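PDB 1QV9: F420-dependent methylenetetrahydromethanopterin dehydrogenase from Methanopyrus kandleri, which catalyses the reversible, coenzyme F420-dependent reduction of methenyl-tetrahydromethanopterin to methylene-tetrahydromethanopterin, a step of methanogenesis from carbon dioxide. Local coordinates for residues A[108-111]-A[115-118]; A[51-56]-A[84-89]; A[12-17]-A[120-125]; A[68-73]-A[78-83]. All coordinates share one frame; numbering follows the deposited sequence.

Interactions 1, 2 and 4 pack helices and strands of the alpha/beta part; interaction 3 joins segments that follow two strands of its parallel sheet. Interactions 1 and 4 are buried, and each packs a helix on the strand joined to it in a beta-alpha-beta unit. Interaction 2 lies further out, partly buried, between two neighbouring helices. It shares helix 78-88 with interaction 4, and Val53 CG2 packs on Ala83 CB at 3.8 Å. Interaction 2 reaches interaction 1 through the salt bridge from Glu108 to Arg84. Interaction 3 is buried nearest the chain centre and is polar, a carboxylate at a helix start. Interactions 2 and 4 are apolar; interaction 1 mixes a selenomethionine contact with one hydrogen bond.

Interaction 1. Residues A[108-111]-A[115-118]; sequences EMEE and GYIL
Met109, a selenomethionine, lays its terminal methyl against the inner part of the Tyr116 side chain. Helix 106-111 here packs on strand 115-119, which follows it in the beta-alpha-beta unit begun by strand 94-99. In the conformer described, CE of Met109 lies 3.8 Å from CG of Tyr116. The selenium stands 5.2 Å from the centroid of the Tyr116 ring, 56° off the ring normal, so this Met-aromatic contact is oblique. The Met109 chain bends at its last torsion (chi3 -73°), which brings CE to CG and CD1 of Tyr116. Met109 CE is also 4.3 Å from Leu118 CD1. Glu110 meets the other end of Tyr116. Its chain is extended beyond CG, and CG lies in the ring plane at the edge, 3.8 Å from Tyr116 CE1. Tyr116 OH donates a short hydrogen bond to Glu110 OE2, 2.6 Å long. The same Glu110 oxygen also forms a salt bridge with Lys106. A phenylalanine in place of Tyr116 would lack the hydroxyl and would probably leave Glu110 with Lys106 but without its bond to the strand. Glu110 OE2 accepts the tyrosine hydrogen with its anti lone pair, and the carboxylate and ring planes are only 7° apart.

Interaction 2. Residues A[51-56]-A[84-89]; sequences AAVEMA and REMLAD
Val53 and Met86 carry this contact. Met86 is a selenomethionine, and in the conformer described its terminal methyl does the closest touching: CE lies 3.7 Å from Val53 CG1. CE is equally near Val53 CB, so the methyl rests against the branch point of the valine as well as one arm. The selenium follows just behind, 3.9 Å from Val53 CB. At the base of the chain, Met86 CB is 3.8 Å from Val53 CG1. The valine arm is thus met by both ends of the Met86 side chain. The bend at the last torsion of Met86 (chi3 65°) brings CE round to Val53. The methyl also reaches the backbone of Glu54, the residue after Val53, with Met86 CE 4.1 Å from Glu54 N. On the inner side Leu87 joins in, its CD2 4.2 Å from Val53 CG1.

Helices 46-63 and 78-88 are neighbours in the alpha/beta domain. Their short segments run nearly parallel, with axes 10.3 Å apart at closest approach and crossing at -20°. Parallel helices side by side are expected where each connects strands of a parallel sheet. Leu87 is placed by that sheet, touching Ile68 and Tyr70 of strand 67-71 and Ala94 of strand 94-99. Ala52 and Ala56 set helix 46-63 on strand 4-10, both touching Ile9. On another part of this helix, Ala51 packs on Arg36 of the second subunit and Met55 on Ile59 of that subunit. The CB of Arg84 points away from 51-56, and its NE bonds Pro75 O.

Interaction 3. Residues A[12-17]-A[120-125]; sequences GNLGTS and KPDAML
Asp122 directs its carboxylate at the start of helix 15-19 and is gripped there by three donors. Gly15 N gives its hydrogen to Asp122 OD1 at 2.8 Å, with an angle of 145° at the hydrogen. Thr16 N gives its own to Asp122 OD2 at 2.7 Å and 152°. Both bonds use syn lone pairs, so the two successive amides take one carboxylate oxygen each. Asp122 OD2 accepts a second bond, from Thr16 OG1 at 2.7 Å. This hydroxyl comes in on the anti side, 20° out of the carboxylate plane. The first torsion of Thr16 places OG1 beside its own backbone N, which lets amide and hydroxyl share one oxygen.

The amides belong to the first turn of the helix, with Leu14 at the N-cap position. The bound carboxylate comes from the loop after strand 115-119, far along the chain. A CB on Gly15 would point toward the aspartate and come close to Asp122 OD1. Leu14 adds an apolar cover, its CG 3.6 Å from Asp122 CG.

Asp122 is also the centre of an inverse gamma turn, in which Ala123 N reaches Pro121 O in a weak bond. The backbone O of Asp122 is buried here and has no hydrogen-bond partner in the model. Further out, Leu144 of helix 134-150 touches Asp122, and Ala123 O accepts a hydrogen bond from Tyr140 OH of that helix.

Interaction 4. Residues A[68-73]-A[78-83]; sequences IVYGGP and PGPSKA
Pro80 is the first residue of helix 78-88 to press on the strand side. Its CG lies 3.8 Å from Tyr70 OH, and also 3.4 Å from Pro73 O in the loop beyond the strand. Pro80 CB is 4.2 Å from Tyr70 CE1, oblique to the ring. The proline so fills the corner between the outer end of the tyrosine and the loop. Strand 67-71, this helix and strand 94-99 form a beta-alpha-beta unit of the parallel sheet, and Tyr70 is the strand residue that meets 78-83. One turn further along comes Ala83. Its CB sits over one face of the Tyr70 ring, 3.9 Å from the centroid and 18° off the normal, in a CH-pi contact. The methyl is offset toward the rim at CD2 and CE2, with Ala83 CB 3.8 Å from Tyr70 CD2. Tyr70 CG is anti to the backbone N (chi1 171°), which carries the ring out under the helix. Replacing Tyr70 with an alanine would remove the ring and would probably open a gap beneath Ala83 and Pro80. Val49 of helix 46-63 touches both Tyr70 and Ala83.

Interaction 1. Residues A[108-111]-A[115-118]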
loop_
_atom_site.group_PDB
_atom_site.type_symbol
_atom_site.label_atom_id
_atom_site.label_comp_id
_atom_site.label_asym_id
_atom_site.label_seq_id
_atom_site.Cartn_x
_atom_site.Cartn_y
_atom_site.Cartn_z
ATOM N N GLU A 108 -42.624 13.298 11.157
ATOM C CA GLU A 108 -43.277 14.240 10.251
ATOM C C GLU A 108 -43.468 13.608 8.889
ATOM O O GLU A 108 -44.527 13.724 8.291
ATOM C CB GLU A 108 -42.444 15.515 10.050
ATOM C CG GLU A 108 -42.562 16.559 11.125
ATOM C CD GLU A 108 -41.874 17.879 10.743
ATOM O OE1 GLU A 108 -41.836 18.239 9.532
ATOM O OE2 GLU A 108 -41.385 18.565 11.670
HETATM N N MSE A 109 -42.438 12.942 8.374
HETATM C CA MSE A 109 -42.592 12.346 7.056
HETATM C C MSE A 109 -43.638 11.266 7.015
HETATM O O MSE A 109 -44.386 11.170 6.048
HETATM C CB MSE A 109 -41.256 11.787 6.535
HETATM C CG MSE A 109 -40.275 12.883 6.169
HETATM SE SE MSE A 109 -38.617 12.259 5.350
HETATM C CE MSE A 109 -37.776 11.478 6.955
ATOM N N GLU A 110 -43.701 10.444 8.061
ATOM C CA GLU A 110 -44.699 9.374 8.058
ATOM C C GLU A 110 -46.096 9.996 8.071
ATOM O O GLU A 110 -46.984 9.537 7.377
ATOM C CB GLU A 110 -44.480 8.429 9.245
ATOM C CG GLU A 110 -43.102 7.756 9.163
ATOM C CD GLU A 110 -42.808 6.783 10.287
ATOM O OE1 GLU A 110 -43.656 6.635 11.193
ATOM O OE2 GLU A 110 -41.717 6.171 10.272
ATOM N N GLU A 111 -46.261 11.073 8.822
ATOM C CA GLU A 111 -47.551 11.766 8.868
ATOM C C GLU A 111 -47.861 12.397 7.498
ATOM O O GLU A 111 -49.017 12.496 7.106
ATOM C CB GLU A 111 -47.526 12.861 9.935
ATOM C CG GLU A 111 -48.879 13.556 10.113
ATOM C CD GLU A 111 -48.829 14.703 11.112
ATOM O OE1 GLU A 111 -48.315 14.496 12.237
ATOM O OE2 GLU A 111 -49.313 15.810 10.775
ATOM N N GLY A 115 -42.373 8.308 1.853
ATOM C CA GLY A 115 -41.403 7.270 2.132
ATOM C C GLY A 115 -40.049 7.959 2.357
ATOM O O GLY A 115 -39.882 9.180 2.104
ATOM N N TYR A 116 -39.087 7.209 2.879
ATOM C CA TYR A 116 -37.747 7.784 3.081
ATOM C C TYR A 116 -36.658 6.741 3.115
ATOM O O TYR A 116 -36.893 5.594 3.462
ATOM C CB TYR A 116 -37.636 8.619 4.384
ATOM C CG TYR A 116 -38.064 7.928 5.671
ATOM C CD1 TYR A 116 -39.359 8.102 6.150
ATOM C CD2 TYR A 116 -37.211 7.073 6.364
ATOM C CE1 TYR A 116 -39.801 7.434 7.296
ATOM C CE2 TYR A 116 -37.650 6.389 7.513
ATOM C CZ TYR A 116 -38.946 6.587 7.959
ATOM O OH TYR A 116 -39.393 5.929 9.090
ATOM N N ILE A 117 -35.456 7.147 2.700
ATOM C CA ILE A 117 -34.299 6.278 2.822
ATOM C C ILE A 117 -33.272 7.247 3.378
ATOM O O ILE A 117 -32.861 8.201 2.699
ATOM C CB ILE A 117 -33.787 5.701 1.486
ATOM C CG1 ILE A 117 -34.908 4.865 0.857
ATOM C CG2 ILE A 117 -32.544 4.818 1.755
ATOM C CD1 ILE A 117 -34.572 4.268 -0.537
ATOM N N LEU A 118 -32.908 7.043 4.643
ATOM C CA LEU A 118 -31.933 7.911 5.294
ATOM C C LEU A 118 -30.614 7.151 5.389
ATOM O O LEU A 118 -30.549 6.097 5.995
ATOM C CB LEU A 118 -32.428 8.309 6.684
ATOM C CG LEU A 118 -33.754 9.086 6.619
ATOM C CD1 LEU A 118 -34.168 9.470 8.031
ATOM C CD2 LEU A 118 -33.570 10.374 5.773
#

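Interaction 2. Residues A[51-56]-A[84-89]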
loop_
_atom_site.group_PDB
_atom_site.type_symbol
_atom_site.label_atom_id
_atom_site.label_comp_id
_atom_site.label_asym_id
_atom_site.label_seq_id
_atom_site.Cartn_x
_atom_site.Cartn_y
_atom_site.Cartn_z
ATOM N N ALA A 51 -38.517 26.191 -6.377
ATOM C CA ALA A 51 -38.381 26.240 -7.827
ATOM C C ALA A 51 -38.146 24.851 -8.419
ATOM O O ALA A 51 -38.691 24.548 -9.458
ATOM C CB ALA A 51 -37.212 27.184 -8.221
ATOM N N ALA A 52 -37.320 24.040 -7.760
ATOM C CA ALA A 52 -37.044 22.685 -8.228
ATOM C C ALA A 52 -38.314 21.837 -8.189
ATOM O O ALA A 52 -38.637 21.123 -9.146
ATOM C CB ALA A 52 -35.979 22.034 -7.364
ATOM N N VAL A 53 -39.036 21.892 -7.076
ATOM C CA VAL A 53 -40.247 21.093 -6.971
ATOM C C VAL A 53 -41.325 21.577 -7.965
ATOM O O VAL A 53 -42.048 20.765 -8.548
ATOM C CB VAL A 53 -40.763 21.092 -5.509
ATOM C CG1 VAL A 53 -42.045 20.259 -5.395
ATOM C CG2 VAL A 53 -39.699 20.488 -4.599
ATOM N N GLU A 54 -41.422 22.889 -8.171
ATOM C CA GLU A 54 -42.384 23.443 -9.133
ATOM C C GLU A 54 -42.057 22.893 -10.529
ATOM O O GLU A 54 -42.963 22.509 -11.285
ATOM C CB GLU A 54 -42.323 24.978 -9.098
ATOM C CG GLU A 54 -43.501 25.660 -9.781
ATOM C CD GLU A 54 -43.439 27.186 -9.683
ATOM O OE1 GLU A 54 -43.366 27.713 -8.550
ATOM O OE2 GLU A 54 -43.471 27.854 -10.741
HETATM N N MSE A 55 -40.766 22.841 -10.873
HETATM C CA MSE A 55 -40.337 22.294 -12.168
HETATM C C MSE A 55 -40.825 20.854 -12.281
HETATM O O MSE A 55 -41.351 20.426 -13.311
HETATM C CB MSE A 55 -38.799 22.269 -12.283
HETATM C CG MSE A 55 -38.163 23.296 -13.193
HETATM SE SE MSE A 55 -36.291 22.842 -13.522
HETATM C CE MSE A 55 -35.718 22.868 -11.655
ATOM N N ALA A 56 -40.617 20.086 -11.219
ATOM C CA ALA A 56 -41.008 18.693 -11.233
ATOM C C ALA A 56 -42.522 18.513 -11.402
ATOM O O ALA A 56 -42.978 17.671 -12.175
ATOM C CB ALA A 56 -40.562 18.035 -9.940
ATOM N N ARG A 84 -40.790 18.734 1.184
ATOM C CA ARG A 84 -41.639 17.741 1.840
ATOM C C ARG A 84 -43.075 18.212 1.878
ATOM O O ARG A 84 -43.964 17.465 1.529
ATOM C CB ARG A 84 -41.118 17.414 3.238
ATOM C CG ARG A 84 -39.848 16.571 3.205
ATOM C CD ARG A 84 -39.469 16.055 4.575
ATOM N NE ARG A 84 -39.029 17.110 5.485
ATOM C CZ ARG A 84 -39.696 17.473 6.575
ATOM N NH1 ARG A 84 -39.216 18.445 7.340
ATOM N NH2 ARG A 84 -40.840 16.861 6.896
ATOM N N GLU A 85 -43.302 19.470 2.243
ATOM C CA GLU A 85 -44.666 19.996 2.269
ATOM C C GLU A 85 -45.335 19.916 0.895
ATOM O O GLU A 85 -46.474 19.452 0.755
ATOM C CB GLU A 85 -44.665 21.449 2.680
ATOM C CG GLU A 85 -44.260 21.739 4.080
ATOM C CD GLU A 85 -44.433 23.226 4.390
ATOM O OE1 GLU A 85 -45.536 23.766 4.115
ATOM O OE2 GLU A 85 -43.471 23.847 4.898
HETATM N N MSE A 86 -44.619 20.381 -0.124
HETATM C CA MSE A 86 -45.150 20.372 -1.476
HETATM C C MSE A 86 -45.441 18.977 -2.004
HETATM O O MSE A 86 -46.478 18.758 -2.615
HETATM C CB MSE A 86 -44.186 21.122 -2.404
HETATM C CG MSE A 86 -43.876 22.538 -1.903
HETATM SE SE MSE A 86 -42.499 23.436 -2.935
HETATM C CE MSE A 86 -43.429 23.568 -4.668
ATOM N N LEU A 87 -44.528 18.033 -1.784
ATOM C CA LEU A 87 -44.737 16.678 -2.256
ATOM C C LEU A 87 -45.838 15.980 -1.477
ATOM O O LEU A 87 -46.607 15.201 -2.051
ATOM C CB LEU A 87 -43.424 15.877 -2.178
ATOM C CG LEU A 87 -42.396 16.413 -3.190
ATOM C CD1 LEU A 87 -41.048 15.737 -2.952
ATOM C CD2 LEU A 87 -42.881 16.183 -4.630
ATOM N N ALA A 88 -45.915 16.278 -0.189
ATOM C CA ALA A 88 -46.940 15.677 0.666
ATOM C C ALA A 88 -48.319 16.162 0.215
ATOM O O ALA A 88 -49.306 15.420 0.323
ATOM C CB ALA A 88 -46.705 16.063 2.111
ATOM N N ASP A 89 -48.378 17.390 -0.308
ATOM C CA ASP A 89 -49.623 18.028 -0.791
ATOM C C ASP A 89 -50.034 17.583 -2.180
ATOM O O ASP A 89 -51.121 17.941 -2.654
ATOM C CB ASP A 89 -49.429 19.533 -0.864
ATOM C CG ASP A 89 -50.293 20.282 0.089
ATOM O OD1 ASP A 89 -49.904 20.393 1.277
ATOM O OD2 ASP A 89 -51.366 20.760 -0.357
#

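Interaction 3. Residues A[12-17]-A[120-125]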
loop_
_atom_site.group_PDB
_atom_site.type_symbol
_atom_site.label_atom_id
_atom_site.label_comp_id
_atom_site.label_asym_id
_atom_site.label_seq_id
_atom_site.Cartn_x
_atom_site.Cartn_y
_atom_site.Cartn_z
ATOM N N GLY A 12 -28.906 20.365 -3.525
ATOM C CA GLY A 12 -27.841 20.126 -2.572
ATOM C C GLY A 12 -27.166 18.842 -3.033
ATOM O O GLY A 12 -27.584 18.280 -4.047
ATOM N N ASN A 13 -26.142 18.373 -2.347
ATOM C CA ASN A 13 -25.550 17.117 -2.826
ATOM C C ASN A 13 -25.257 16.134 -1.719
ATOM O O ASN A 13 -24.720 16.483 -0.665
ATOM C CB ASN A 13 -24.268 17.379 -3.606
ATOM C CG ASN A 13 -23.744 16.120 -4.309
ATOM O OD1 ASN A 13 -24.469 15.466 -5.095
ATOM N ND2 ASN A 13 -22.500 15.759 -4.007
ATOM N N LEU A 14 -25.625 14.897 -1.988
ATOM C CA LEU A 14 -25.400 13.783 -1.100
ATOM C C LEU A 14 -24.863 12.708 -2.044
ATOM O O LEU A 14 -25.193 12.697 -3.238
ATOM C CB LEU A 14 -26.757 13.324 -0.508
ATOM C CG LEU A 14 -26.972 13.071 0.979
ATOM C CD1 LEU A 14 -26.322 14.145 1.824
ATOM C CD2 LEU A 14 -28.472 12.982 1.227
ATOM N N GLY A 15 -24.016 11.824 -1.531
ATOM C CA GLY A 15 -23.532 10.770 -2.386
ATOM C C GLY A 15 -24.669 9.929 -2.935
ATOM O O GLY A 15 -24.669 9.541 -4.096
ATOM N N THR A 16 -25.679 9.644 -2.119
ATOM C CA THR A 16 -26.754 8.794 -2.613
ATOM C C THR A 16 -27.616 9.510 -3.649
ATOM O O THR A 16 -28.097 8.885 -4.591
ATOM C CB THR A 16 -27.622 8.282 -1.425
ATOM O OG1 THR A 16 -26.754 7.626 -0.493
ATOM C CG2 THR A 16 -28.693 7.255 -1.908
ATOM N N SER A 17 -27.796 10.820 -3.500
ATOM C CA SER A 17 -28.635 11.516 -4.470
ATOM C C SER A 17 -27.922 11.644 -5.818
ATOM O O SER A 17 -28.575 11.695 -6.860
ATOM C CB SER A 17 -29.130 12.854 -3.911
ATOM O OG SER A 17 -28.071 13.740 -3.616
ATOM N N LYS A 120 -27.153 7.061 6.886
ATOM C CA LYS A 120 -26.303 7.691 7.902
ATOM C C LYS A 120 -24.841 7.864 7.485
ATOM O O LYS A 120 -24.202 8.847 7.810
ATOM C CB LYS A 120 -26.435 6.956 9.258
ATOM C CG LYS A 120 -27.882 6.905 9.711
ATOM C CD LYS A 120 -28.077 6.317 11.123
ATOM C CE LYS A 120 -27.753 7.366 12.168
ATOM N NZ LYS A 120 -27.979 6.851 13.555
ATOM N N PRO A 121 -24.290 6.906 6.723
ATOM C CA PRO A 121 -22.889 7.134 6.341
ATOM C C PRO A 121 -22.668 8.189 5.226
ATOM O O PRO A 121 -21.505 8.478 4.881
ATOM C CB PRO A 121 -22.380 5.764 5.892
ATOM C CG PRO A 121 -23.582 4.850 5.868
ATOM C CD PRO A 121 -24.681 5.487 6.655
ATOM N N ASP A 122 -23.748 8.757 4.684
ATOM C CA ASP A 122 -23.641 9.772 3.612
ATOM C C ASP A 122 -23.388 11.079 4.329
ATOM O O ASP A 122 -24.271 11.941 4.444
ATOM C CB ASP A 122 -24.963 9.824 2.842
ATOM C CG ASP A 122 -24.799 10.295 1.422
ATOM O OD1 ASP A 122 -23.941 11.180 1.200
ATOM O OD2 ASP A 122 -25.550 9.809 0.530
ATOM N N ALA A 123 -22.150 11.226 4.765
ATOM C CA ALA A 123 -21.741 12.340 5.617
ATOM C C ALA A 123 -21.469 13.695 4.998
ATOM O O ALA A 123 -20.903 13.801 3.926
ATOM C CB ALA A 123 -20.493 11.894 6.386
HETATM N N MSE A 124 -21.900 14.754 5.673
HETATM C CA MSE A 124 -21.642 16.107 5.182
HETATM C C MSE A 124 -20.125 16.327 5.127
HETATM O O MSE A 124 -19.380 15.895 6.012
HETATM C CB MSE A 124 -22.278 17.137 6.121
HETATM C CG MSE A 124 -22.172 18.568 5.626
HETATM SE SE MSE A 124 -22.802 19.799 6.990
HETATM C CE MSE A 124 -21.104 20.263 7.777
ATOM N N LEU A 125 -19.667 17.000 4.080
ATOM C CA LEU A 125 -18.250 17.248 3.916
ATOM C C LEU A 125 -17.739 18.461 4.716
ATOM O O LEU A 125 -18.546 19.179 5.345
ATOM C CB LEU A 125 -17.878 17.336 2.444
ATOM C CG LEU A 125 -18.671 18.160 1.454
ATOM C CD1 LEU A 125 -18.732 19.609 1.860
ATOM C CD2 LEU A 125 -18.007 17.984 0.083
#

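Interaction 4. Residues A[68-73]-A[78-83]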
loop_
_atom_site.group_PDB
_atom_site.type_symbol
_atom_site.label_atom_id
_atom_site.label_comp_id
_atom_site.label_asym_id
_atom_site.label_seq_id
_atom_site.Cartn_x
_atom_site.Cartn_y
_atom_site.Cartn_z
ATOM N N ILE A 68 -42.310 10.141 -7.312
ATOM C CA ILE A 68 -41.327 11.237 -7.355
ATOM C C ILE A 68 -40.358 11.047 -6.196
ATOM O O ILE A 68 -40.767 10.650 -5.107
ATOM C CB ILE A 68 -42.027 12.581 -7.234
ATOM C CG1 ILE A 68 -42.944 12.755 -8.444
ATOM C CG2 ILE A 68 -40.998 13.731 -7.200
ATOM C CD1 ILE A 68 -43.773 14.017 -8.474
ATOM N N VAL A 69 -39.071 11.302 -6.436
ATOM C CA VAL A 69 -38.058 11.150 -5.410
ATOM C C VAL A 69 -37.365 12.475 -5.227
ATOM O O VAL A 69 -37.027 13.143 -6.197
ATOM C CB VAL A 69 -36.986 10.074 -5.806
ATOM C CG1 VAL A 69 -35.984 9.900 -4.670
ATOM C CG2 VAL A 69 -37.659 8.758 -6.168
ATOM N N TYR A 70 -37.215 12.910 -3.986
ATOM C CA TYR A 70 -36.466 14.141 -3.709
ATOM C C TYR A 70 -35.244 13.684 -2.924
ATOM O O TYR A 70 -35.379 12.988 -1.917
ATOM C CB TYR A 70 -37.279 15.109 -2.864
ATOM C CG TYR A 70 -36.465 16.287 -2.376
ATOM C CD1 TYR A 70 -35.721 16.225 -1.187
ATOM C CD2 TYR A 70 -36.371 17.449 -3.159
ATOM C CE1 TYR A 70 -34.887 17.290 -0.784
ATOM C CE2 TYR A 70 -35.542 18.514 -2.756
ATOM C CZ TYR A 70 -34.814 18.429 -1.585
ATOM O OH TYR A 70 -34.050 19.517 -1.165
ATOM N N GLY A 71 -34.052 14.055 -3.386
ATOM C CA GLY A 71 -32.832 13.649 -2.693
ATOM C C GLY A 71 -31.918 14.847 -2.431
ATOM O O GLY A 71 -31.761 15.717 -3.299
ATOM N N GLY A 72 -31.326 14.890 -1.244
ATOM C CA GLY A 72 -30.407 15.957 -0.911
ATOM C C GLY A 72 -30.175 15.940 0.577
ATOM O O GLY A 72 -30.867 15.195 1.304
ATOM N N PRO A 73 -29.209 16.726 1.066
ATOM C CA PRO A 73 -28.929 16.744 2.491
ATOM C C PRO A 73 -30.071 17.263 3.361
ATOM O O PRO A 73 -30.943 18.029 2.910
ATOM C CB PRO A 73 -27.724 17.681 2.604
ATOM C CG PRO A 73 -27.112 17.673 1.221
ATOM C CD PRO A 73 -28.296 17.615 0.328
ATOM N N PRO A 78 -34.711 24.019 6.259
ATOM C CA PRO A 78 -35.789 24.811 5.637
ATOM C C PRO A 78 -36.131 24.483 4.184
ATOM O O PRO A 78 -37.314 24.330 3.848
ATOM C CB PRO A 78 -35.302 26.254 5.782
ATOM C CG PRO A 78 -34.472 26.197 7.012
ATOM C CD PRO A 78 -33.685 24.910 6.831
ATOM N N GLY A 79 -35.112 24.397 3.320
ATOM C CA GLY A 79 -35.384 24.063 1.923
ATOM C C GLY A 79 -36.063 22.713 1.764
ATOM O O GLY A 79 -37.173 22.606 1.211
ATOM N N PRO A 80 -35.389 21.640 2.208
ATOM C CA PRO A 80 -35.962 20.292 2.102
ATOM C C PRO A 80 -37.342 20.196 2.752
ATOM O O PRO A 80 -38.202 19.484 2.272
ATOM C CB PRO A 80 -34.936 19.415 2.813
ATOM C CG PRO A 80 -33.635 20.145 2.587
ATOM C CD PRO A 80 -34.012 21.609 2.732
ATOM N N SER A 81 -37.559 20.937 3.841
ATOM C CA SER A 81 -38.867 20.884 4.509
ATOM C C SER A 81 -39.958 21.416 3.592
ATOM O O SER A 81 -41.095 20.920 3.599
ATOM C CB SER A 81 -38.840 21.668 5.825
ATOM O OG SER A 81 -37.975 21.025 6.737
ATOM N N LYS A 82 -39.611 22.422 2.787
ATOM C CA LYS A 82 -40.530 22.970 1.813
ATOM C C LYS A 82 -40.848 21.908 0.740
ATOM O O LYS A 82 -41.994 21.753 0.336
ATOM C CB LYS A 82 -39.910 24.226 1.191
ATOM C CG LYS A 82 -40.807 24.966 0.215
ATOM C CD LYS A 82 -42.157 25.380 0.828
ATOM C CE LYS A 82 -42.943 26.273 -0.137
ATOM N NZ LYS A 82 -44.291 26.630 0.396
ATOM N N ALA A 83 -39.832 21.177 0.281
ATOM C CA ALA A 83 -40.085 20.133 -0.695
ATOM C C ALA A 83 -41.022 19.081 -0.082
ATOM O O ALA A 83 -41.895 18.551 -0.789
ATOM C CB ALA A 83 -38.791 19.444 -1.103
#